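Local atomic coordinates of cyclic GMP-AMP synthase-like receptor (Tribolium castaneum, PDB entry 7LT2), a protein that senses double-stranded RNA in the cytoplasm and joins ATP and GTP into the cyclic dinucleotide 2',3'-cGAMP as an innate immune signal. Residues E29-T34 / L179-S184; A196-S201 / R238-S243; K271-I276 / N345-I350. All coordinates share one frame; numbering follows the deposited sequence.

Contact 1. Residues E29-T34 / L179-S184; sequences ESVLRT and LGISHS
Ile181 sends the CD1 methyl at the end of its longer branch into the hollow between Val31 and Leu32, two successive residues of helix 18-42. The two side chains Val31 and Ile181 meet tip to tip, with Val31 CG1 3.9 Å from Ile181 CD1. Leu32 comes in at a slant, and its CD2 lies 4.1 Å from the same Ile181 CD1, so one methyl of the strand is shared by two bumps of the helix. Val31 can reach it because CG1 stands anti to the backbone N (chi1 166°). The CB of Leu32 is not aimed at the strand, yet the end of its chain brings CD2 to 4.3 Å from Leu179 CD1. Leu179 and Ile181, two apart on a beta strand, face the same way and present a ridge to the helix, while a beta-branched valine suits the more direct approach. The axes of the short segments pass 10.5 Å apart at 125°, a helix laid slantwise over a sheet. Phe166 and Ile168 of the neighbouring strand 164-171 extend the floor under Val31, and Leu32 also approaches Phe71, which by similarity belongs to the ATP site. All four touching residues are buried and no hydrogen bond crosses between the segments, so this part of the helix is held on the nucleotidyltransferase sheet by apolar packing and shape.

Contact 2. Residues A196-S201 / R238-S243; sequences ACFVFS and RYWSLS
Phe198 and Trp240 both turn their rings back beside their own backbone N, with CG anti to the carbonyl carbon (chi1 -77° and -69°), and from these similar starts the two aromatic groups converge from separate strands. Each CB points at the opposite segment, and the side chains cross at a slant. The edge of Phe198 is directed at the face of the tryptophan in an offset edge-to-face pair. The ring planes stand at 80°, and the centroid of the Phe198 ring lies 5.8 Å from that of the six-membered ring of Trp240. Phe198 CD2 approaches Trp240 CH2 at 3.9 Å, and Phe198 CE2 follows at 4.0 Å from the same carbon, so the far corner of the indole does the touching. Strands 188-200 and 240-243 are not paired directly: strand 222-225 runs between them in the mixed sheet of the nucleotidyltransferase domain, antiparallel to both. The long indole therefore suits its place, since it reaches past the intervening strand, whose Ile224 it touches. The same end of the indole also comes near the backbone of strand 188-200, where Ala196 O sits at its edge, 4.3 Å from Trp240 CZ3. That carbonyl oxygen is buried without a hydrogen-bond partner in the model. The polar end of the indole is provided for, because Trp240 NE1 donates to the carbonyl oxygen of Leu129, just before helix 131-147. Thr131 and Thr134 of that helix also pack on Trp240, and Thr134 and Met138 meet the small side chain of Ala196. Directly after the tryptophan, Ser241, Leu242 and Ser243 belong, by similarity, to the GTP-binding site.

Contact 3. Residues K271-I276 / N345-I350; sequences KTHPNI and NRIGYI
Arg346 reaches from helix 337-354 across the end of helix 258-272, where Thr272 lies alongside it and runs the opposite way. From CB, directed at the other segment, the chain is extended through CG and CD to NE. CD comes close first, 3.5 Å from Thr272 O and 4.1 Å from Thr272 CB. At the tip the guanidinium lies flat beneath that carbonyl oxygen: Thr272 O stands 3.1 Å above the plane, over its centre, CZ. Arg346 NE is equally near to Thr272 O, but the angle is poor and no hydrogen bond forms; the attraction is probably electrostatic, between a delocalised cation and a carbonyl at a helix C-terminus. NH2 faces the same Thr272 O at 3.7 Å, and NH1 ends 3.8 Å from Thr272 CB. Deeper in, Ile347 CD1 sits over one face of the His273 ring in a CH-pi contact, 4.2 Å from its centroid. The imidazole is steadied at both nitrogens: His273 ND1 donates to Thr272 OG1 at 2.8 Å, and NE2 is hydrogen-bonded to Tyr312 OH on helix 301-318. Thr272 suits this place with both kinds of branch: OG1 is also bonded to Leu268 O, and CG2 faces Ile350 CD1. His273 leaves helical geometry and begins a type I beta turn, so the arrangement is a helix end and its following turn packed on a neighbouring helix in the HhH/H2TH-like domain of Mab-21 proteins.

Overall arrangement
Contacts 1 and 2 belong to one sheet, since strands 177-183 and 188-200 are neighbours in it; their centres are nevertheless 25 Å apart. Both are buried, but contact 1 lays a helix on the sheet through aliphatic methyls alone, whereas contact 2 spans two strands separated by a third and relies on large aromatic rings. Contact 3 stands apart in the helical domain, its centre 34 Å from that of contact 2 and on the opposite side of the chain's centre. Its chemistry is mixed: an inner part where an isoleucine methyl lies on a hydrogen-bonded histidine ring grades into an exposed arginine against a backbone carbonyl. None of the three touches another.

Contact 1. Residues E29-T34 / L179-S184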
ATOM      1  N   GLU A  29      -0.171  14.613   5.322  1.00 16.94           N
ATOM      2  CA  GLU A  29       1.282  14.546   5.429  1.00 16.29           C
ATOM      3  C   GLU A  29       1.811  15.527   6.465  1.00 16.14           C
ATOM      4  O   GLU A  29       2.825  15.249   7.119  1.00 16.73           O
ATOM      5  CB  GLU A  29       1.908  14.792   4.057  1.00 17.76           C
ATOM      6  CG  GLU A  29       1.627  13.655   3.072  1.00 18.64           C
ATOM      7  CD  GLU A  29       1.927  14.028   1.635  1.00 24.99           C
ATOM      8  OE1 GLU A  29       2.603  15.056   1.421  1.00 26.14           O
ATOM      9  OE2 GLU A  29       1.488  13.293   0.724  1.00 20.46           O
ATOM     10  N   SER A  30       1.128  16.656   6.651  1.00 18.76           N
ATOM     11  CA  SER A  30       1.562  17.622   7.654  1.00 16.37           C
ATOM     12  C   SER A  30       1.239  17.140   9.065  1.00 18.43           C
ATOM     13  O   SER A  30       2.068  17.261   9.976  1.00 19.25           O
ATOM     14  CB  SER A  30       0.916  18.984   7.380  1.00 21.18           C
ATOM     15  OG  SER A  30       1.425  19.975   8.259  1.00 28.94           O
ATOM     16  N   VAL A  31       0.045  16.585   9.271  1.00 17.01           N
ATOM     17  CA  VAL A  31      -0.283  15.997  10.571  1.00 16.29           C
ATOM     18  C   VAL A  31       0.737  14.928  10.947  1.00 17.07           C
ATOM     19  O   VAL A  31       1.234  14.888  12.080  1.00 17.61           O
ATOM     20  CB  VAL A  31      -1.711  15.424  10.559  1.00 17.39           C
ATOM     21  CG1 VAL A  31      -1.930  14.515  11.764  1.00 20.03           C
ATOM     22  CG2 VAL A  31      -2.727  16.556  10.539  1.00 19.65           C
ATOM     23  N   LEU A  32       1.076  14.054   9.995  1.00 17.23           N
ATOM     24  CA  LEU A  32       1.983  12.953  10.301  1.00 15.52           C
ATOM     25  C   LEU A  32       3.417  13.432  10.531  1.00 15.80           C
ATOM     26  O   LEU A  32       4.127  12.849  11.361  1.00 16.89           O
ATOM     27  CB  LEU A  32       1.923  11.906   9.186  1.00 15.85           C
ATOM     28  CG  LEU A  32       0.558  11.215   9.060  1.00 16.95           C
ATOM     29  CD1 LEU A  32       0.480  10.427   7.746  1.00 16.51           C
ATOM     30  CD2 LEU A  32       0.292  10.303  10.256  1.00 19.06           C
ATOM     31  N   ARG A  33       3.863  14.485   9.835  1.00 15.99           N
ATOM     32  CA  ARG A  33       5.188  15.027  10.136  1.00 14.78           C
ATOM     33  C   ARG A  33       5.248  15.561  11.563  1.00 18.25           C
ATOM     34  O   ARG A  33       6.243  15.354  12.271  1.00 17.89           O
ATOM     35  CB  ARG A  33       5.569  16.120   9.135  1.00 16.56           C
ATOM     36  CG  ARG A  33       6.219  15.594   7.864  1.00 20.22           C
ATOM     37  CD  ARG A  33       6.859  16.718   7.060  1.00 21.19           C
ATOM     38  NE  ARG A  33       5.850  17.629   6.537  1.00 28.04           N
ATOM     39  CZ  ARG A  33       5.227  17.468   5.378  1.00 20.93           C
ATOM     40  NH1 ARG A  33       5.518  16.463   4.571  1.00 29.27           N
ATOM     41  NH2 ARG A  33       4.289  18.339   5.021  1.00 29.63           N
ATOM     42  N   THR A  34       4.191  16.244  12.006  1.00 17.03           N
ATOM     43  CA  THR A  34       4.140  16.696  13.393  1.00 18.32           C
ATOM     44  C   THR A  34       4.235  15.517  14.353  1.00 19.28           C
ATOM     45  O   THR A  34       4.963  15.574  15.352  1.00 17.57           O
ATOM     46  CB  THR A  34       2.855  17.482  13.652  1.00 19.85           C
ATOM     47  OG1 THR A  34       2.774  18.585  12.739  1.00 19.77           O
ATOM     48  CG2 THR A  34       2.838  18.016  15.081  1.00 21.78           C
ATOM     49  N   LEU A 179      -3.899   5.518  13.373  1.00 17.11           N
ATOM     50  CA  LEU A 179      -4.322   6.871  13.714  1.00 19.37           C
ATOM     51  C   LEU A 179      -5.507   7.252  12.837  1.00 21.22           C
ATOM     52  O   LEU A 179      -5.384   7.293  11.609  1.00 20.88           O
ATOM     53  CB  LEU A 179      -3.190   7.879  13.520  1.00 16.99           C
ATOM     54  CG  LEU A 179      -1.892   7.667  14.302  1.00 18.76           C
ATOM     55  CD1 LEU A 179      -0.943   8.864  14.109  1.00 19.42           C
ATOM     56  CD2 LEU A 179      -2.150   7.417  15.777  1.00 23.36           C
ATOM     57  N   GLY A 180      -6.645   7.535  13.463  1.00 18.08           N
ATOM     58  CA  GLY A 180      -7.771   8.106  12.745  1.00 19.07           C
ATOM     59  C   GLY A 180      -7.695   9.621  12.758  1.00 20.31           C
ATOM     60  O   GLY A 180      -7.763  10.233  13.826  1.00 20.64           O
ATOM     61  N   ILE A 181      -7.547  10.247  11.595  1.00 18.93           N
ATOM     62  CA  ILE A 181      -7.300  11.683  11.505  1.00 15.47           C
ATOM     63  C   ILE A 181      -8.563  12.371  11.006  1.00 17.68           C
ATOM     64  O   ILE A 181      -9.113  11.996   9.963  1.00 19.07           O
ATOM     65  CB  ILE A 181      -6.098  11.986  10.595  1.00 15.47           C
ATOM     66  CG1 ILE A 181      -4.843  11.306  11.157  1.00 19.55           C
ATOM     67  CG2 ILE A 181      -5.888  13.497  10.471  1.00 17.31           C
ATOM     68  CD1 ILE A 181      -3.627  11.379  10.256  1.00 19.20           C
ATOM     69  N   SER A 182      -9.023  13.375  11.752  1.00 17.27           N
ATOM     70  CA  SER A 182     -10.227  14.128  11.421  1.00 18.76           C
ATOM     71  C   SER A 182      -9.953  15.623  11.519  1.00 20.22           C
ATOM     72  O   SER A 182      -9.040  16.065  12.220  1.00 20.11           O
ATOM     73  CB  SER A 182     -11.394  13.774  12.357  1.00 24.47           C
ATOM     74  OG  SER A 182     -11.715  12.394  12.310  1.00 22.92           O
ATOM     75  N   HIS A 183     -10.762  16.406  10.810  1.00 20.85           N
ATOM     76  CA  HIS A 183     -10.807  17.838  11.076  1.00 24.29           C
ATOM     77  C   HIS A 183     -11.313  18.074  12.496  1.00 22.96           C
ATOM     78  O   HIS A 183     -12.125  17.305  13.019  1.00 27.35           O
ATOM     79  CB  HIS A 183     -11.727  18.546  10.078  1.00 20.80           C
ATOM     80  CG  HIS A 183     -11.257  18.469   8.660  1.00 21.85           C
ATOM     81  ND1 HIS A 183     -10.346  19.355   8.130  1.00 23.35           N
ATOM     82  CD2 HIS A 183     -11.572  17.610   7.661  1.00 20.07           C
ATOM     83  CE1 HIS A 183     -10.112  19.042   6.867  1.00 22.58           C
ATOM     84  NE2 HIS A 183     -10.846  17.987   6.558  1.00 18.91           N
ATOM     85  N   SER A 184     -10.825  19.147  13.129  1.00 22.86           N
ATOM     86  CA  SER A 184     -11.343  19.500  14.449  1.00 25.07           C
ATOM     87  C   SER A 184     -12.831  19.819  14.407  1.00 29.65           C
ATOM     88  O   SER A 184     -13.502  19.731  15.442  1.00 29.43           O
ATOM     89  CB  SER A 184     -10.571  20.687  15.034  1.00 30.22           C
ATOM     90  OG  SER A 184     -10.845  21.879  14.316  1.00 34.22           O
TER

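Contact 2. Residues A196-S201 / R238-S243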
ATOM      1  N   ALA A 196       6.381  -0.091  11.058  1.00 16.94           N
ATOM      2  CA  ALA A 196       7.829  -0.028  11.216  1.00 16.81           C
ATOM      3  C   ALA A 196       8.507  -0.924  10.184  1.00 18.45           C
ATOM      4  O   ALA A 196       8.307  -2.143  10.193  1.00 20.96           O
ATOM      5  CB  ALA A 196       8.220  -0.455  12.630  1.00 18.59           C
ATOM      6  N   CYS A 197       9.322  -0.326   9.315  1.00 16.18           N
ATOM      7  CA  CYS A 197      10.002  -1.037   8.240  1.00 16.67           C
ATOM      8  C   CYS A 197      11.503  -0.774   8.311  1.00 17.92           C
ATOM      9  O   CYS A 197      11.960   0.159   8.971  1.00 17.82           O
ATOM     10  CB  CYS A 197       9.488  -0.602   6.868  1.00 15.54           C
ATOM     11  SG  CYS A 197       7.685  -0.680   6.672  1.00 18.67           S
ATOM     12  N   PHE A 198      12.273  -1.601   7.605  1.00 17.39           N
ATOM     13  CA  PHE A 198      13.714  -1.410   7.485  1.00 15.96           C
ATOM     14  C   PHE A 198      14.090  -1.276   6.016  1.00 17.77           C
ATOM     15  O   PHE A 198      13.699  -2.113   5.195  1.00 19.08           O
ATOM     16  CB  PHE A 198      14.486  -2.555   8.147  1.00 17.89           C
ATOM     17  CG  PHE A 198      14.515  -2.457   9.645  1.00 15.67           C
ATOM     18  CD1 PHE A 198      15.503  -1.727  10.285  1.00 17.69           C
ATOM     19  CD2 PHE A 198      13.539  -3.068  10.409  1.00 17.76           C
ATOM     20  CE1 PHE A 198      15.525  -1.629  11.668  1.00 18.88           C
ATOM     21  CE2 PHE A 198      13.555  -2.969  11.785  1.00 21.48           C
ATOM     22  CZ  PHE A 198      14.546  -2.250  12.415  1.00 19.27           C
ATOM     23  N   VAL A 199      14.849  -0.224   5.693  1.00 16.69           N
ATOM     24  CA  VAL A 199      15.161   0.148   4.315  1.00 17.00           C
ATOM     25  C   VAL A 199      16.622  -0.168   4.016  1.00 17.20           C
ATOM     26  O   VAL A 199      17.492  -0.043   4.888  1.00 18.90           O
ATOM     27  CB  VAL A 199      14.844   1.638   4.048  1.00 17.91           C
ATOM     28  CG1 VAL A 199      15.675   2.561   4.942  1.00 19.08           C
ATOM     29  CG2 VAL A 199      15.027   1.976   2.566  1.00 18.50           C
ATOM     30  N   PHE A 200      16.885  -0.600   2.785  1.00 17.60           N
ATOM     31  CA  PHE A 200      18.211  -1.044   2.372  1.00 21.26           C
ATOM     32  C   PHE A 200      18.571  -0.446   1.022  1.00 20.88           C
ATOM     33  O   PHE A 200      17.701  -0.036   0.249  1.00 22.05           O
ATOM     34  CB  PHE A 200      18.279  -2.568   2.303  1.00 19.46           C
ATOM     35  CG  PHE A 200      17.953  -3.228   3.602  1.00 21.59           C
ATOM     36  CD1 PHE A 200      18.930  -3.414   4.556  1.00 25.78           C
ATOM     37  CD2 PHE A 200      16.658  -3.633   3.881  1.00 22.68           C
ATOM     38  CE1 PHE A 200      18.631  -4.012   5.764  1.00 26.05           C
ATOM     39  CE2 PHE A 200      16.355  -4.229   5.085  1.00 24.60           C
ATOM     40  CZ  PHE A 200      17.339  -4.419   6.026  1.00 22.79           C
ATOM     41  N   SER A 201      19.874  -0.398   0.749  1.00 22.04           N
ATOM     42  CA  SER A 201      20.401   0.130  -0.500  1.00 30.91           C
ATOM     43  C   SER A 201      20.419  -0.955  -1.573  1.00 27.68           C
ATOM     44  O   SER A 201      20.195  -2.141  -1.310  1.00 31.38           O
ATOM     45  CB  SER A 201      21.812   0.695  -0.303  1.00 36.12           C
ATOM     46  OG  SER A 201      22.750  -0.349  -0.087  1.00 42.22           O
ATOM     47  N   ARG A 238      11.071 -14.442  12.313  1.00 24.06           N
ATOM     48  CA  ARG A 238      12.196 -14.167  11.425  1.00 25.35           C
ATOM     49  C   ARG A 238      11.783 -13.758  10.019  1.00 23.21           C
ATOM     50  O   ARG A 238      12.617 -13.220   9.283  1.00 24.73           O
ATOM     51  CB  ARG A 238      13.103 -15.390  11.309  1.00 28.69           C
ATOM     52  CG  ARG A 238      14.159 -15.485  12.370  1.00 34.52           C
ATOM     53  CD  ARG A 238      15.245 -16.433  11.921  1.00 38.11           C
ATOM     54  NE  ARG A 238      16.029 -16.921  13.045  1.00 38.30           N
ATOM     55  CZ  ARG A 238      16.915 -17.900  12.963  1.00 40.77           C
ATOM     56  NH1 ARG A 238      17.148 -18.527  11.821  1.00 36.53           N
ATOM     57  NH2 ARG A 238      17.587 -18.259  14.053  1.00 45.76           N
ATOM     58  N   TYR A 239      10.542 -14.019   9.618  1.00 26.26           N
ATOM     59  CA  TYR A 239      10.129 -13.859   8.228  1.00 25.47           C
ATOM     60  C   TYR A 239       9.598 -12.451   7.991  1.00 24.08           C
ATOM     61  O   TYR A 239       8.591 -12.050   8.585  1.00 25.87           O
ATOM     62  CB  TYR A 239       9.075 -14.901   7.854  1.00 23.49           C
ATOM     63  CG  TYR A 239       9.617 -16.305   7.753  1.00 32.74           C
ATOM     64  CD1 TYR A 239       9.799 -17.078   8.889  1.00 27.72           C
ATOM     65  CD2 TYR A 239       9.948 -16.861   6.520  1.00 30.48           C
ATOM     66  CE1 TYR A 239      10.294 -18.368   8.809  1.00 32.58           C
ATOM     67  CE2 TYR A 239      10.444 -18.157   6.428  1.00 29.13           C
ATOM     68  CZ  TYR A 239      10.617 -18.902   7.581  1.00 31.10           C
ATOM     69  OH  TYR A 239      11.108 -20.190   7.512  1.00 37.57           O
ATOM     70  N   TRP A 240      10.269 -11.714   7.110  1.00 20.02           N
ATOM     71  CA  TRP A 240       9.876 -10.371   6.713  1.00 20.09           C
ATOM     72  C   TRP A 240       9.393 -10.380   5.270  1.00 21.38           C
ATOM     73  O   TRP A 240       9.915 -11.131   4.440  1.00 25.42           O
ATOM     74  CB  TRP A 240      11.049  -9.399   6.851  1.00 21.75           C
ATOM     75  CG  TRP A 240      11.434  -9.140   8.263  1.00 20.12           C
ATOM     76  CD1 TRP A 240      12.080  -9.995   9.106  1.00 20.91           C
ATOM     77  CD2 TRP A 240      11.195  -7.942   9.009  1.00 18.52           C
ATOM     78  NE1 TRP A 240      12.259  -9.407  10.333  1.00 21.88           N
ATOM     79  CE2 TRP A 240      11.729  -8.145  10.302  1.00 19.35           C
ATOM     80  CE3 TRP A 240      10.584  -6.721   8.716  1.00 20.52           C
ATOM     81  CZ2 TRP A 240      11.665  -7.171  11.297  1.00 19.99           C
ATOM     82  CZ3 TRP A 240      10.528  -5.750   9.704  1.00 21.36           C
ATOM     83  CH2 TRP A 240      11.063  -5.985  10.980  1.00 21.42           C
ATOM     84  N   SER A 241       8.398  -9.547   4.976  1.00 22.07           N
ATOM     85  CA  SER A 241       7.944  -9.333   3.609  1.00 21.04           C
ATOM     86  C   SER A 241       8.791  -8.259   2.942  1.00 25.05           C
ATOM     87  O   SER A 241       9.313  -7.361   3.601  1.00 25.06           O
ATOM     88  CB  SER A 241       6.476  -8.904   3.570  1.00 29.91           C
ATOM     89  OG  SER A 241       5.625  -9.887   4.124  1.00 32.51           O
ATOM     90  N   LEU A 242       8.907  -8.346   1.621  1.00 25.22           N
ATOM     91  CA  LEU A 242       9.576  -7.324   0.831  1.00 24.92           C
ATOM     92  C   LEU A 242       8.551  -6.339   0.294  1.00 29.91           C
ATOM     93  O   LEU A 242       7.452  -6.730  -0.114  1.00 28.07           O
ATOM     94  CB  LEU A 242      10.349  -7.944  -0.331  1.00 28.63           C
ATOM     95  CG  LEU A 242      11.612  -8.704   0.055  1.00 28.28           C
ATOM     96  CD1 LEU A 242      11.975  -9.676  -1.035  1.00 36.35           C
ATOM     97  CD2 LEU A 242      12.764  -7.740   0.310  1.00 28.88           C
ATOM     98  N   SER A 243       8.908  -5.063   0.304  1.00 24.55           N
ATOM     99  CA  SER A 243       8.105  -4.033  -0.338  1.00 23.09           C
ATOM    100  C   SER A 243       8.908  -3.428  -1.481  1.00 22.57           C
ATOM    101  O   SER A 243       9.943  -2.787  -1.259  1.00 19.83           O
ATOM    102  CB  SER A 243       7.668  -2.955   0.645  1.00 25.68           C
ATOM    103  OG  SER A 243       6.959  -1.940  -0.051  1.00 31.37           O
TER

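Contact 3. Residues K271-I276 / N345-I350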
ATOM      1  N   LYS A 271     -17.973  -5.454  -7.131  1.00 23.04           N
ATOM      2  CA  LYS A 271     -19.381  -5.792  -7.277  1.00 26.11           C
ATOM      3  C   LYS A 271     -19.616  -7.287  -7.467  1.00 27.14           C
ATOM      4  O   LYS A 271     -20.588  -7.829  -6.928  1.00 32.88           O
ATOM      5  CB  LYS A 271     -19.991  -5.013  -8.445  1.00 25.62           C
ATOM      6  CG  LYS A 271     -21.496  -5.220  -8.571  1.00 29.84           C
ATOM      7  CD  LYS A 271     -22.083  -4.395  -9.692  1.00 36.82           C
ATOM      8  CE  LYS A 271     -23.487  -4.863 -10.030  1.00 41.40           C
ATOM      9  NZ  LYS A 271     -24.021  -4.157 -11.230  1.00 40.64           N
ATOM     10  N   THR A 272     -18.750  -7.976  -8.212  1.00 21.11           N
ATOM     11  CA  THR A 272     -19.045  -9.341  -8.627  1.00 23.23           C
ATOM     12  C   THR A 272     -18.137 -10.418  -8.041  1.00 21.75           C
ATOM     13  O   THR A 272     -18.570 -11.573  -7.967  1.00 27.06           O
ATOM     14  CB  THR A 272     -19.013  -9.455 -10.162  1.00 29.48           C
ATOM     15  OG1 THR A 272     -17.690  -9.199 -10.644  1.00 27.62           O
ATOM     16  CG2 THR A 272     -19.976  -8.448 -10.795  1.00 28.51           C
ATOM     17  N   HIS A 273     -16.900 -10.107  -7.629  1.00 22.43           N
ATOM     18  CA  HIS A 273     -15.998 -11.130  -7.087  1.00 19.97           C
ATOM     19  C   HIS A 273     -15.037 -10.540  -6.059  1.00 18.27           C
ATOM     20  O   HIS A 273     -13.823 -10.467  -6.284  1.00 22.56           O
ATOM     21  CB  HIS A 273     -15.247 -11.852  -8.211  1.00 21.08           C
ATOM     22  CG  HIS A 273     -14.519 -10.951  -9.168  1.00 22.81           C
ATOM     23  ND1 HIS A 273     -15.161 -10.247 -10.165  1.00 20.56           N
ATOM     24  CD2 HIS A 273     -13.197 -10.694  -9.319  1.00 19.35           C
ATOM     25  CE1 HIS A 273     -14.268  -9.575 -10.871  1.00 25.37           C
ATOM     26  NE2 HIS A 273     -13.071  -9.824 -10.376  1.00 19.48           N
ATOM     27  N   PRO A 274     -15.543 -10.177  -4.875  1.00 21.34           N
ATOM     28  CA  PRO A 274     -14.660  -9.649  -3.820  1.00 21.92           C
ATOM     29  C   PRO A 274     -13.679 -10.674  -3.281  1.00 26.15           C
ATOM     30  O   PRO A 274     -12.818 -10.314  -2.466  1.00 26.43           O
ATOM     31  CB  PRO A 274     -15.642  -9.205  -2.723  1.00 25.97           C
ATOM     32  CG  PRO A 274     -17.007  -9.261  -3.341  1.00 25.86           C
ATOM     33  CD  PRO A 274     -16.937 -10.285  -4.418  1.00 23.68           C
ATOM     34  N   ASN A 275     -13.790 -11.936  -3.704  1.00 19.52           N
ATOM     35  CA  ASN A 275     -12.830 -12.970  -3.341  1.00 21.97           C
ATOM     36  C   ASN A 275     -11.411 -12.652  -3.796  1.00 25.15           C
ATOM     37  O   ASN A 275     -10.462 -13.242  -3.268  1.00 23.84           O
ATOM     38  CB  ASN A 275     -13.253 -14.305  -3.952  1.00 19.98           C
ATOM     39  CG  ASN A 275     -14.747 -14.533  -3.874  1.00 21.54           C
ATOM     40  OD1 ASN A 275     -15.527 -13.850  -4.536  1.00 21.73           O
ATOM     41  ND2 ASN A 275     -15.153 -15.506  -3.062  1.00 21.16           N
ATOM     42  N   ILE A 276     -11.248 -11.762  -4.775  1.00 19.08           N
ATOM     43  CA  ILE A 276      -9.947 -11.442  -5.358  1.00 19.61           C
ATOM     44  C   ILE A 276      -9.428 -10.164  -4.712  1.00 21.55           C
ATOM     45  O   ILE A 276     -10.098  -9.127  -4.743  1.00 22.00           O
ATOM     46  CB  ILE A 276     -10.042 -11.282  -6.884  1.00 18.68           C
ATOM     47  CG1 ILE A 276     -10.567 -12.565  -7.537  1.00 20.14           C
ATOM     48  CG2 ILE A 276      -8.687 -10.858  -7.466  1.00 18.81           C
ATOM     49  CD1 ILE A 276      -9.641 -13.763  -7.403  1.00 23.38           C
ATOM     50  N   ASN A 345     -15.868 -17.778 -15.000  1.00 24.30           N
ATOM     51  CA  ASN A 345     -17.095 -17.895 -15.782  1.00 26.64           C
ATOM     52  C   ASN A 345     -17.927 -16.619 -15.702  1.00 27.66           C
ATOM     53  O   ASN A 345     -18.506 -16.186 -16.706  1.00 30.82           O
ATOM     54  CB  ASN A 345     -17.912 -19.097 -15.307  1.00 24.28           C
ATOM     55  CG  ASN A 345     -17.252 -20.425 -15.643  1.00 30.03           C
ATOM     56  OD1 ASN A 345     -16.408 -20.510 -16.535  1.00 32.71           O
ATOM     57  ND2 ASN A 345     -17.646 -21.474 -14.932  1.00 30.21           N
ATOM     58  N   ARG A 346     -18.012 -16.019 -14.510  1.00 27.21           N
ATOM     59  CA  ARG A 346     -18.655 -14.717 -14.343  1.00 25.85           C
ATOM     60  C   ARG A 346     -18.079 -13.691 -15.308  1.00 27.03           C
ATOM     61  O   ARG A 346     -18.813 -13.028 -16.050  1.00 27.61           O
ATOM     62  CB  ARG A 346     -18.453 -14.220 -12.913  1.00 33.70           C
ATOM     63  CG  ARG A 346     -19.578 -14.420 -11.940  1.00 36.44           C
ATOM     64  CD  ARG A 346     -19.322 -13.474 -10.776  1.00 36.53           C
ATOM     65  NE  ARG A 346     -20.038 -13.823  -9.558  1.00 42.66           N
ATOM     66  CZ  ARG A 346     -21.101 -13.176  -9.106  1.00 36.31           C
ATOM     67  NH1 ARG A 346     -21.631 -12.163  -9.773  1.00 36.25           N
ATOM     68  NH2 ARG A 346     -21.641 -13.551  -7.951  1.00 40.25           N
ATOM     69  N   ILE A 347     -16.757 -13.530 -15.282  1.00 24.78           N
ATOM     70  CA  ILE A 347     -16.108 -12.495 -16.073  1.00 23.40           C
ATOM     71  C   ILE A 347     -16.287 -12.768 -17.559  1.00 22.86           C
ATOM     72  O   ILE A 347     -16.499 -11.842 -18.352  1.00 25.02           O
ATOM     73  CB  ILE A 347     -14.625 -12.399 -15.677  1.00 24.85           C
ATOM     74  CG1 ILE A 347     -14.506 -12.023 -14.197  1.00 28.62           C
ATOM     75  CG2 ILE A 347     -13.893 -11.400 -16.555  1.00 21.44           C
ATOM     76  CD1 ILE A 347     -13.105 -12.150 -13.645  1.00 22.83           C
ATOM     77  N   GLY A 348     -16.226 -14.040 -17.958  1.00 23.16           N
ATOM     78  CA  GLY A 348     -16.459 -14.377 -19.353  1.00 24.06           C
ATOM     79  C   GLY A 348     -17.843 -13.977 -19.827  1.00 25.00           C
ATOM     80  O   GLY A 348     -18.001 -13.456 -20.933  1.00 25.91           O
ATOM     81  N   TYR A 349     -18.865 -14.221 -19.000  1.00 28.09           N
ATOM     82  CA  TYR A 349     -20.209 -13.763 -19.337  1.00 30.30           C
ATOM     83  C   TYR A 349     -20.249 -12.251 -19.500  1.00 27.74           C
ATOM     84  O   TYR A 349     -20.895 -11.736 -20.419  1.00 30.96           O
ATOM     85  CB  TYR A 349     -21.212 -14.196 -18.266  1.00 34.67           C
ATOM     86  CG  TYR A 349     -22.360 -13.214 -18.117  1.00 37.99           C
ATOM     87  CD1 TYR A 349     -23.414 -13.204 -19.021  1.00 45.81           C
ATOM     88  CD2 TYR A 349     -22.375 -12.282 -17.085  1.00 38.79           C
ATOM     89  CE1 TYR A 349     -24.458 -12.300 -18.898  1.00 47.49           C
ATOM     90  CE2 TYR A 349     -23.411 -11.375 -16.953  1.00 33.91           C
ATOM     91  CZ  TYR A 349     -24.450 -11.388 -17.861  1.00 42.15           C
ATOM     92  OH  TYR A 349     -25.481 -10.485 -17.730  1.00 45.22           O
ATOM     93  N   ILE A 350     -19.577 -11.525 -18.604  1.00 26.76           N
ATOM     94  CA  ILE A 350     -19.583 -10.067 -18.672  1.00 28.29           C
ATOM     95  C   ILE A 350     -18.917  -9.594 -19.957  1.00 25.01           C
ATOM     96  O   ILE A 350     -19.433  -8.706 -20.648  1.00 26.46           O
ATOM     97  CB  ILE A 350     -18.909  -9.475 -17.420  1.00 25.52           C
ATOM     98  CG1 ILE A 350     -19.755  -9.784 -16.180  1.00 32.65           C
ATOM     99  CG2 ILE A 350     -18.693  -7.974 -17.581  1.00 25.33           C
ATOM    100  CD1 ILE A 350     -19.105  -9.401 -14.870  1.00 33.03           C
TER